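PDB 1SR4: cytolethal distending toxin protein B from Haemophilus ducreyi, which is the DNase I-like subunit of a three-part bacterial genotoxin and probably acts as a nuclease that damages host-cell DNA and stops the cell cycle. Local coordinates for residues B[11-16]-B[250-255]; B[196-201]-B[219-224]; B[62-67]-B[85-90]. One frame throughout, in Å; residues are numbered along the deposited sequence.

Interaction 1: residues B[11-16]-B[250-255]; sequences NLQGSS and SDHFPV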
loop_
_atom_site.group_PDB
_atom_site.type_symbol
_atom_site.label_atom_id
_atom_site.label_comp_id
_atom_site.label_asym_id
_atom_site.label_seq_id
_atom_site.Cartn_x
_atom_site.Cartn_y
_atom_site.Cartn_z
ATOM N N ASN B 11 -2.783 1.969 8.723
ATOM C CA ASN B 11 -3.473 1.196 9.737
ATOM C C ASN B 11 -3.833 -0.062 8.951
ATOM O O ASN B 11 -4.662 -0.030 8.045
ATOM C CB ASN B 11 -4.754 1.893 10.230
ATOM C CG ASN B 11 -5.454 1.092 11.313
ATOM O OD1 ASN B 11 -5.384 -0.144 11.325
ATOM N ND2 ASN B 11 -6.132 1.772 12.214
ATOM N N LEU B 12 -3.176 -1.156 9.297
ATOM C CA LEU B 12 -3.343 -2.438 8.637
ATOM C C LEU B 12 -4.650 -3.173 8.946
ATOM O O LEU B 12 -5.071 -4.028 8.165
ATOM C CB LEU B 12 -2.124 -3.314 8.994
ATOM C CG LEU B 12 -1.861 -4.682 8.344
ATOM C CD1 LEU B 12 -0.346 -4.852 8.121
ATOM C CD2 LEU B 12 -2.411 -5.824 9.252
ATOM N N GLN B 13 -5.290 -2.840 10.068
ATOM C CA GLN B 13 -6.542 -3.493 10.487
ATOM C C GLN B 13 -6.390 -5.006 10.448
ATOM O O GLN B 13 -7.197 -5.713 9.843
ATOM C CB GLN B 13 -7.723 -3.069 9.593
ATOM C CG GLN B 13 -8.072 -1.572 9.709
ATOM C CD GLN B 13 -9.410 -1.223 9.086
ATOM O OE1 GLN B 13 -9.701 -1.598 7.954
ATOM N NE2 GLN B 13 -10.234 -0.496 9.828
ATOM N N GLY B 14 -5.372 -5.509 11.127
ATOM C CA GLY B 14 -5.139 -6.942 11.115
ATOM C C GLY B 14 -6.074 -7.742 12.005
ATOM O O GLY B 14 -6.706 -7.188 12.908
ATOM N N SER B 15 -6.175 -9.044 11.744
ATOM C CA SER B 15 -6.999 -9.931 12.556
ATOM C C SER B 15 -6.545 -11.366 12.349
ATOM O O SER B 15 -5.695 -11.652 11.502
ATOM C CB SER B 15 -8.479 -9.825 12.182
ATOM O OG SER B 15 -8.685 -10.268 10.855
ATOM N N SER B 16 -7.120 -12.262 13.144
ATOM C CA SER B 16 -6.811 -13.673 13.066
ATOM C C SER B 16 -7.142 -14.193 11.666
ATOM O O SER B 16 -6.451 -15.053 11.126
ATOM C CB SER B 16 -7.636 -14.443 14.108
ATOM O OG SER B 16 -7.196 -15.789 14.164
ATOM N N SER B 250 -7.096 -2.794 3.650
ATOM C CA SER B 250 -7.735 -2.320 4.878
ATOM C C SER B 250 -8.582 -1.106 4.477
ATOM O O SER B 250 -8.505 -0.630 3.337
ATOM C CB SER B 250 -6.704 -1.927 5.939
ATOM O OG SER B 250 -6.313 -0.591 5.771
ATOM N N ASP B 251 -9.403 -0.609 5.387
ATOM C CA ASP B 251 -10.231 0.548 5.055
ATOM C C ASP B 251 -9.469 1.879 5.159
ATOM O O ASP B 251 -10.054 2.934 4.955
ATOM C CB ASP B 251 -11.478 0.592 5.950
ATOM C CG ASP B 251 -12.488 -0.489 5.603
ATOM O OD1 ASP B 251 -12.450 -1.017 4.470
ATOM O OD2 ASP B 251 -13.334 -0.796 6.466
ATOM N N HIS B 252 -8.174 1.824 5.493
ATOM C CA HIS B 252 -7.349 3.023 5.601
ATOM C C HIS B 252 -6.377 3.074 4.429
ATOM O O HIS B 252 -5.887 2.039 3.954
ATOM C CB HIS B 252 -6.533 3.021 6.896
ATOM C CG HIS B 252 -7.348 3.225 8.137
ATOM N ND1 HIS B 252 -7.465 4.451 8.756
ATOM C CD2 HIS B 252 -8.090 2.359 8.867
ATOM C CE1 HIS B 252 -8.245 4.333 9.817
ATOM N NE2 HIS B 252 -8.639 3.073 9.907
ATOM N N PHE B 253 -6.090 4.284 3.973
ATOM C CA PHE B 253 -5.155 4.477 2.871
ATOM C C PHE B 253 -3.816 4.887 3.489
ATOM O O PHE B 253 -3.777 5.672 4.436
ATOM C CB PHE B 253 -5.685 5.575 1.943
ATOM C CG PHE B 253 -6.928 5.171 1.190
ATOM C CD1 PHE B 253 -6.829 4.556 -0.054
ATOM C CD2 PHE B 253 -8.181 5.345 1.751
ATOM C CE1 PHE B 253 -7.961 4.114 -0.725
ATOM C CE2 PHE B 253 -9.322 4.909 1.094
ATOM C CZ PHE B 253 -9.208 4.289 -0.155
ATOM N N PRO B 254 -2.702 4.347 2.976
ATOM C CA PRO B 254 -1.409 4.726 3.547
ATOM C C PRO B 254 -1.158 6.203 3.243
ATOM O O PRO B 254 -1.611 6.724 2.224
ATOM C CB PRO B 254 -0.427 3.781 2.844
ATOM C CG PRO B 254 -1.070 3.540 1.523
ATOM C CD PRO B 254 -2.545 3.398 1.862
ATOM N N VAL B 255 -0.451 6.873 4.141
ATOM C CA VAL B 255 -0.153 8.295 3.990
ATOM C C VAL B 255 1.355 8.496 4.122
ATOM O O VAL B 255 1.968 7.915 5.012
ATOM C CB VAL B 255 -0.859 9.098 5.095
ATOM C CG1 VAL B 255 -0.515 10.597 4.967
ATOM C CG2 VAL B 255 -2.376 8.873 4.995
HETATM O O HOH W 1 -3.568 4.547 7.254
HETATM O O HOH W 2 -12.847 0.556 8.935
#

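Interaction 2: residues B[196-201]-B[219-224]; sequences SENTII and ILHDAH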
loop_
_atom_site.group_PDB
_atom_site.type_symbol
_atom_site.label_atom_id
_atom_site.label_comp_id
_atom_site.label_asym_id
_atom_site.label_seq_id
_atom_site.Cartn_x
_atom_site.Cartn_y
_atom_site.Cartn_z
ATOM N N SER B 196 1.192 23.713 21.257
ATOM C CA SER B 196 0.569 24.222 20.049
ATOM C C SER B 196 1.519 25.102 19.238
ATOM O O SER B 196 1.571 25.017 18.010
ATOM C CB SER B 196 -0.679 25.017 20.443
ATOM O OG SER B 196 -1.366 25.543 19.321
ATOM N N GLU B 197 2.285 25.939 19.921
ATOM C CA GLU B 197 3.201 26.831 19.224
ATOM C C GLU B 197 4.496 26.151 18.777
ATOM O O GLU B 197 5.209 26.655 17.917
ATOM C CB GLU B 197 3.502 28.050 20.104
ATOM C CG GLU B 197 2.235 28.822 20.493
ATOM C CD GLU B 197 2.522 30.142 21.194
ATOM O OE1 GLU B 197 3.671 30.331 21.662
ATOM O OE2 GLU B 197 1.589 30.978 21.280
ATOM N N ASN B 198 4.798 24.994 19.343
ATOM C CA ASN B 198 6.022 24.302 18.954
ATOM C C ASN B 198 5.774 23.112 18.037
ATOM O O ASN B 198 6.685 22.332 17.773
ATOM C CB ASN B 198 6.777 23.855 20.203
ATOM C CG ASN B 198 7.490 25.002 20.885
ATOM O OD1 ASN B 198 8.420 25.580 20.327
ATOM N ND2 ASN B 198 7.059 25.340 22.092
ATOM N N THR B 199 4.548 22.972 17.544
ATOM C CA THR B 199 4.226 21.850 16.658
ATOM C C THR B 199 3.440 22.271 15.438
ATOM O O THR B 199 2.872 23.360 15.391
ATOM C CB THR B 199 3.370 20.784 17.366
ATOM O OG1 THR B 199 2.157 21.395 17.826
ATOM C CG2 THR B 199 4.129 20.169 18.530
ATOM N N ILE B 200 3.397 21.388 14.448
ATOM C CA ILE B 200 2.646 21.674 13.247
ATOM C C ILE B 200 2.026 20.367 12.766
ATOM O O ILE B 200 2.703 19.343 12.688
ATOM C CB ILE B 200 3.570 22.319 12.165
ATOM C CG1 ILE B 200 2.733 22.891 11.016
ATOM C CG2 ILE B 200 4.634 21.325 11.719
ATOM C CD1 ILE B 200 2.301 21.914 10.023
ATOM N N ILE B 201 0.724 20.411 12.488
ATOM C CA ILE B 201 -0.001 19.242 12.002
ATOM C C ILE B 201 0.177 19.179 10.484
ATOM O O ILE B 201 -0.071 20.168 9.797
ATOM C CB ILE B 201 -1.522 19.347 12.280
ATOM C CG1 ILE B 201 -1.813 19.391 13.789
ATOM C CG2 ILE B 201 -2.248 18.164 11.637
ATOM C CD1 ILE B 201 -1.508 18.142 14.488
ATOM N N ILE B 219 1.975 14.967 13.306
ATOM C CA ILE B 219 2.183 16.217 14.007
ATOM C C ILE B 219 3.673 16.197 14.336
ATOM O O ILE B 219 4.211 15.175 14.791
ATOM C CB ILE B 219 1.329 16.366 15.295
ATOM C CG1 ILE B 219 1.625 17.735 15.920
ATOM C CG2 ILE B 219 1.625 15.246 16.282
ATOM C CD1 ILE B 219 0.558 18.228 16.899
ATOM N N LEU B 220 4.363 17.299 14.088
ATOM C CA LEU B 220 5.796 17.277 14.358
ATOM C C LEU B 220 6.374 18.517 14.999
ATOM O O LEU B 220 5.751 19.569 15.019
ATOM C CB LEU B 220 6.553 16.996 13.064
ATOM C CG LEU B 220 6.435 18.001 11.922
ATOM C CD1 LEU B 220 7.428 19.145 12.120
ATOM C CD2 LEU B 220 6.750 17.288 10.606
ATOM N N HIS B 221 7.569 18.360 15.550
ATOM C CA HIS B 221 8.290 19.469 16.148
ATOM C C HIS B 221 9.649 19.461 15.457
ATOM O O HIS B 221 10.394 18.482 15.553
ATOM C CB HIS B 221 8.492 19.282 17.657
ATOM C CG HIS B 221 9.497 20.233 18.235
ATOM N ND1 HIS B 221 9.314 21.599 18.231
ATOM C CD2 HIS B 221 10.733 20.023 18.747
ATOM C CE1 HIS B 221 10.394 22.190 18.710
ATOM N NE2 HIS B 221 11.271 21.256 19.030
ATOM N N ASP B 222 9.957 20.525 14.724
ATOM C CA ASP B 222 11.248 20.613 14.053
ATOM C C ASP B 222 12.146 21.502 14.904
ATOM O O ASP B 222 11.935 22.708 14.970
ATOM C CB ASP B 222 11.105 21.232 12.668
ATOM C CG ASP B 222 12.430 21.308 11.931
ATOM O OD1 ASP B 222 13.496 21.265 12.582
ATOM O OD2 ASP B 222 12.411 21.423 10.694
ATOM N N ALA B 223 13.139 20.907 15.550
ATOM C CA ALA B 223 14.048 21.661 16.408
ATOM C C ALA B 223 14.759 22.810 15.690
ATOM O O ALA B 223 15.276 23.717 16.343
ATOM C CB ALA B 223 15.080 20.723 17.021
ATOM N N HIS B 224 14.800 22.762 14.357
ATOM C CA HIS B 224 15.455 23.810 13.570
ATOM C C HIS B 224 14.589 25.044 13.436
ATOM O O HIS B 224 15.045 26.073 12.956
ATOM C CB HIS B 224 15.771 23.337 12.148
ATOM C CG HIS B 224 16.757 22.222 12.080
ATOM N ND1 HIS B 224 16.399 20.900 12.241
ATOM C CD2 HIS B 224 18.088 22.226 11.847
ATOM C CE1 HIS B 224 17.470 20.139 12.106
ATOM N NE2 HIS B 224 18.507 20.919 11.868
#

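Interaction 3: residues B[62-67]-B[85-90]; sequences GGTPIE and YYSRLD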
loop_
_atom_site.group_PDB
_atom_site.type_symbol
_atom_site.label_atom_id
_atom_site.label_comp_id
_atom_site.label_asym_id
_atom_site.label_seq_id
_atom_site.Cartn_x
_atom_site.Cartn_y
_atom_site.Cartn_z
ATOM N N GLY B 62 10.571 -1.233 30.573
ATOM C CA GLY B 62 9.352 -0.806 31.233
ATOM C C GLY B 62 8.246 -1.838 31.093
ATOM O O GLY B 62 8.482 -2.940 30.590
ATOM N N GLY B 63 7.039 -1.481 31.525
ATOM C CA GLY B 63 5.919 -2.405 31.442
ATOM C C GLY B 63 5.345 -2.629 30.050
ATOM O O GLY B 63 4.759 -3.684 29.782
ATOM N N THR B 64 5.491 -1.644 29.168
ATOM C CA THR B 64 4.973 -1.776 27.811
ATOM C C THR B 64 5.969 -2.546 26.957
ATOM O O THR B 64 7.135 -2.180 26.859
ATOM C CB THR B 64 4.708 -0.409 27.147
ATOM O OG1 THR B 64 3.739 0.312 27.908
ATOM C CG2 THR B 64 4.165 -0.603 25.742
ATOM N N PRO B 65 5.511 -3.632 26.329
ATOM C CA PRO B 65 6.356 -4.467 25.477
ATOM C C PRO B 65 6.863 -3.747 24.219
ATOM O O PRO B 65 6.161 -2.931 23.618
ATOM C CB PRO B 65 5.441 -5.644 25.146
ATOM C CG PRO B 65 4.077 -5.002 25.111
ATOM C CD PRO B 65 4.118 -4.115 26.335
ATOM N N ILE B 66 8.097 -4.044 23.844
ATOM C CA ILE B 66 8.691 -3.460 22.653
ATOM C C ILE B 66 9.861 -4.369 22.302
ATOM O O ILE B 66 10.740 -4.607 23.127
ATOM C CB ILE B 66 9.142 -1.992 22.910
ATOM C CG1 ILE B 66 9.350 -1.263 21.579
ATOM C CG2 ILE B 66 10.391 -1.954 23.772
ATOM C CD1 ILE B 66 10.454 -1.815 20.723
ATOM N N GLU B 67 9.853 -4.906 21.087
ATOM C CA GLU B 67 10.903 -5.825 20.671
ATOM C C GLU B 67 11.422 -5.474 19.289
ATOM O O GLU B 67 10.715 -4.860 18.488
ATOM C CB GLU B 67 10.362 -7.257 20.651
ATOM C CG GLU B 67 9.840 -7.759 21.978
ATOM C CD GLU B 67 9.047 -9.047 21.824
ATOM O OE1 GLU B 67 8.081 -9.071 21.029
ATOM O OE2 GLU B 67 9.387 -10.039 22.496
ATOM N N TYR B 85 10.163 -2.647 14.893
ATOM C CA TYR B 85 10.048 -2.450 16.346
ATOM C C TYR B 85 8.564 -2.704 16.606
ATOM O O TYR B 85 7.690 -2.001 16.100
ATOM C CB TYR B 85 10.498 -1.048 16.712
ATOM C CG TYR B 85 11.975 -0.911 16.452
ATOM C CD1 TYR B 85 12.907 -1.407 17.372
ATOM C CD2 TYR B 85 12.446 -0.428 15.227
ATOM C CE1 TYR B 85 14.271 -1.439 17.073
ATOM C CE2 TYR B 85 13.812 -0.453 14.920
ATOM C CZ TYR B 85 14.719 -0.968 15.849
ATOM O OH TYR B 85 16.069 -1.066 15.528
ATOM N N TYR B 86 8.307 -3.744 17.382
ATOM C CA TYR B 86 6.958 -4.244 17.623
ATOM C C TYR B 86 6.485 -4.155 19.074
ATOM O O TYR B 86 7.163 -4.619 19.991
ATOM C CB TYR B 86 6.971 -5.697 17.132
ATOM C CG TYR B 86 5.716 -6.526 17.270
ATOM C CD1 TYR B 86 4.519 -6.136 16.665
ATOM C CD2 TYR B 86 5.766 -7.780 17.888
ATOM C CE1 TYR B 86 3.402 -6.979 16.658
ATOM C CE2 TYR B 86 4.651 -8.637 17.886
ATOM C CZ TYR B 86 3.475 -8.228 17.265
ATOM O OH TYR B 86 2.386 -9.079 17.239
ATOM N N SER B 87 5.320 -3.558 19.270
ATOM C CA SER B 87 4.744 -3.429 20.596
ATOM C C SER B 87 3.448 -4.232 20.576
ATOM O O SER B 87 2.435 -3.783 20.045
ATOM C CB SER B 87 4.470 -1.962 20.907
ATOM O OG SER B 87 3.776 -1.848 22.134
ATOM N N ARG B 88 3.490 -5.435 21.136
ATOM C CA ARG B 88 2.323 -6.303 21.136
ATOM C C ARG B 88 1.412 -5.970 22.320
ATOM O O ARG B 88 1.367 -6.695 23.313
ATOM C CB ARG B 88 2.781 -7.760 21.187
ATOM C CG ARG B 88 1.684 -8.782 21.001
ATOM C CD ARG B 88 2.237 -10.201 21.152
ATOM N NE ARG B 88 1.155 -11.182 21.130
ATOM C CZ ARG B 88 0.396 -11.496 22.179
ATOM N NH1 ARG B 88 0.604 -10.920 23.357
ATOM N NH2 ARG B 88 -0.592 -12.373 22.042
ATOM N N LEU B 89 0.699 -4.857 22.197
ATOM C CA LEU B 89 -0.210 -4.379 23.234
ATOM C C LEU B 89 -1.452 -5.238 23.454
ATOM O O LEU B 89 -1.903 -5.407 24.596
ATOM C CB LEU B 89 -0.662 -2.954 22.893
ATOM C CG LEU B 89 0.454 -1.919 22.713
ATOM C CD1 LEU B 89 -0.124 -0.616 22.167
ATOM C CD2 LEU B 89 1.152 -1.691 24.037
ATOM N N ASP B 90 -2.007 -5.768 22.364
ATOM C CA ASP B 90 -3.232 -6.564 22.412
ATOM C C ASP B 90 -3.016 -8.021 22.850
ATOM O O ASP B 90 -3.045 -8.938 22.031
ATOM C CB ASP B 90 -3.902 -6.523 21.029
ATOM C CG ASP B 90 -5.334 -7.012 21.046
ATOM O OD1 ASP B 90 -5.789 -7.488 22.103
ATOM O OD2 ASP B 90 -6.008 -6.911 19.992
HETATM O O HOH W 3 5.993 -6.479 21.727
#

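Interaction 1: residues B[11-16]-B[250-255]
Asn11 lies over the imidazole of His252: its CB sits 3.8 Å from the ring centroid, only 20° off the ring normal, a CH-pi contact. The amide and ring planes are just 15° apart, so the amide lies nearly parallel above the CD2-NE2 side of the ring, with Asn11 ND2 3.6 Å from His252 NE2. This placement follows from a CG anti to the backbone N (chi1 -179°). Gln13 meets the same imidazole quite differently. Its amide stands almost perpendicular to the ring, with CD in the ring plane at the edge and NE2 3.7 Å from His252 CD2. The other end of that amide takes the backbone of the second loop: Asp251 N donates to Gln13 OE1 at 2.8 Å, nearly straight at hydrogen but from well above the carbonyl plane. A water between Gln13 NE2 and Asp251 OD2 ties the two side chains together further out.

At the backbone, Ser250 OG donates to Asn11 O at 2.9 Å and accepts from His252 N, an ST turn. Asn11 OD1 accepts from Gln13 N in an Asx turn, so both loops are shaped by their own side chains where they meet. Asn11 ND2 hydrogen-bonds to the carboxylates of Glu44 and Asp177, and His252 ND1 to that of Asp216, a polar cluster consistent with the catalytic centre of DNase I-like enzymes.

The 11-16 loop leaves strand 7-11 for helix 20-31, while 250-255 leads into strand 255-259, the antiparallel neighbour of strand 7-11. Leu12 turns to the other side, packing on Trp23 and Val27 of the helix and Val42 of strand 39-43.

Interaction 2: residues B[196-201]-B[219-224]
The His221 imidazole meets Asn198 at its edge, with the backbone O of Asn198 close to the ring plane. His221 ND1 donates to that oxygen at 2.8 Å, and the donor also lies in the carbonyl plane, so the bond fixes the turn of the ring. A chi1 of 166° throws the ring away from its own N and past the last backbone pairing to reach the loop. Over one face, toward the rim, lies Ala223 N, and the ring also meets that of Trp172 with planes at about 40°. The second imidazole, His224, receives Asp222 at its edge: ND1 donates to the syn lone pair of Asp222 OD1 at 2.9 Å. His224 N reaches the same oxygen from above the carboxylate plane, closing an Asx turn.

Beside these rings the strands pair antiparallel, at the border of one of the two sheets of the DNase I-like fold. Ile200 and Leu220 form a hydrogen-bonded pair, each N donating to the other's O at 3.0 Å, and their side chains lie alongside one another, with Ile200 CG2 3.6 Å from Leu220 CD1. Ile201 faces Ile219 in a non-hydrogen-bonded pair, their side chains crossing on the opposite face. Thr199 CB lies 3.8 Å from Ile219 CG1, while its hydroxyl is hydrogen-bonded to Val195 O.

Strand 200-202 is the outermost of its six-stranded sheet, and strand 216-221 separates it from strand 171-175. On the Ile201 and Ile219 face, helix 182-189 covers both residues and Ile151 of helix 147-159 touches Ile219; on the other, Leu220 packs against Met173 and Ile200 against Gln230.

Interaction 3: residues B[62-67]-B[85-90]
Glu67 and Tyr86 form the close-set end of this contact, an antiparallel hydrogen-bonded pair in which each N donates to the other's O at 2.9 Å. One residue further, Ser87 takes over from the backbone: with chi1 at 174° its OG swings across to donate to Pro65 O at 3.0 Å. That carbonyl is also approached by Ser87 CA, as Tyr86 O is by Ile66 CA at 3.3 Å, so the chains stay close beyond the bridge.

The side chains on the two faces of this backbone core touch less closely, and their surroundings differ. On the buried face, Ile66 CD1 comes to the edge of the Tyr85 ring, 4.1 Å from Tyr85 CB. On the other, partly exposed at Glu67 and Arg88, the Glu67 and Tyr86 side chains run alongside each other, carboxylate and ring planes 20° apart, with Glu67 OE1 4.1 Å from Tyr86 CD2. Both are held elsewhere: Tyr86 OH by Gly46 O, Glu67 OE1 by Tyr69 OH. A water on this side donates to Tyr86 O and accepts from Arg88 N, with a weak, long third bond to Glu67 OE1. Toward the loop end the backbone pairing gives way to side-chain contacts: Pro65 CG against Arg88 O at 3.7 Å and Thr64 CG2 against Leu89 CD2 at 3.6 Å; Leu89 also packs on Tyr9 of the toxin's C subunit.

Arg88 centres an inverse gamma turn that bends the chain off strand 81-87. With strand 67-72 entering alongside, the pairing is the open end of a beta hairpin, 67-72 with 81-87, within the eight-stranded sheet of this DNase I-like fold.

In the fold
Interaction 1 is the long-range closure, joining residues near the two ends of the chain, and the other two fall within the span it encloses. It lies at the probable active site, where Asn11 and His252 connect to Glu44, Asp177 and Asp216. Interactions 1 and 3 belong to the eight-stranded sheet and its loops, their centres 19 Å apart. Interaction 2 edges the six-stranded sheet, its centre 27 Å from that of interaction 1 and across the chain's centre; strand 216-221 nevertheless carries Asp216 to His252. Interactions 2 and 3 follow one another in sequence, their nearest atoms about 17 Å apart. The C subunit reaches interactions 1 and 3.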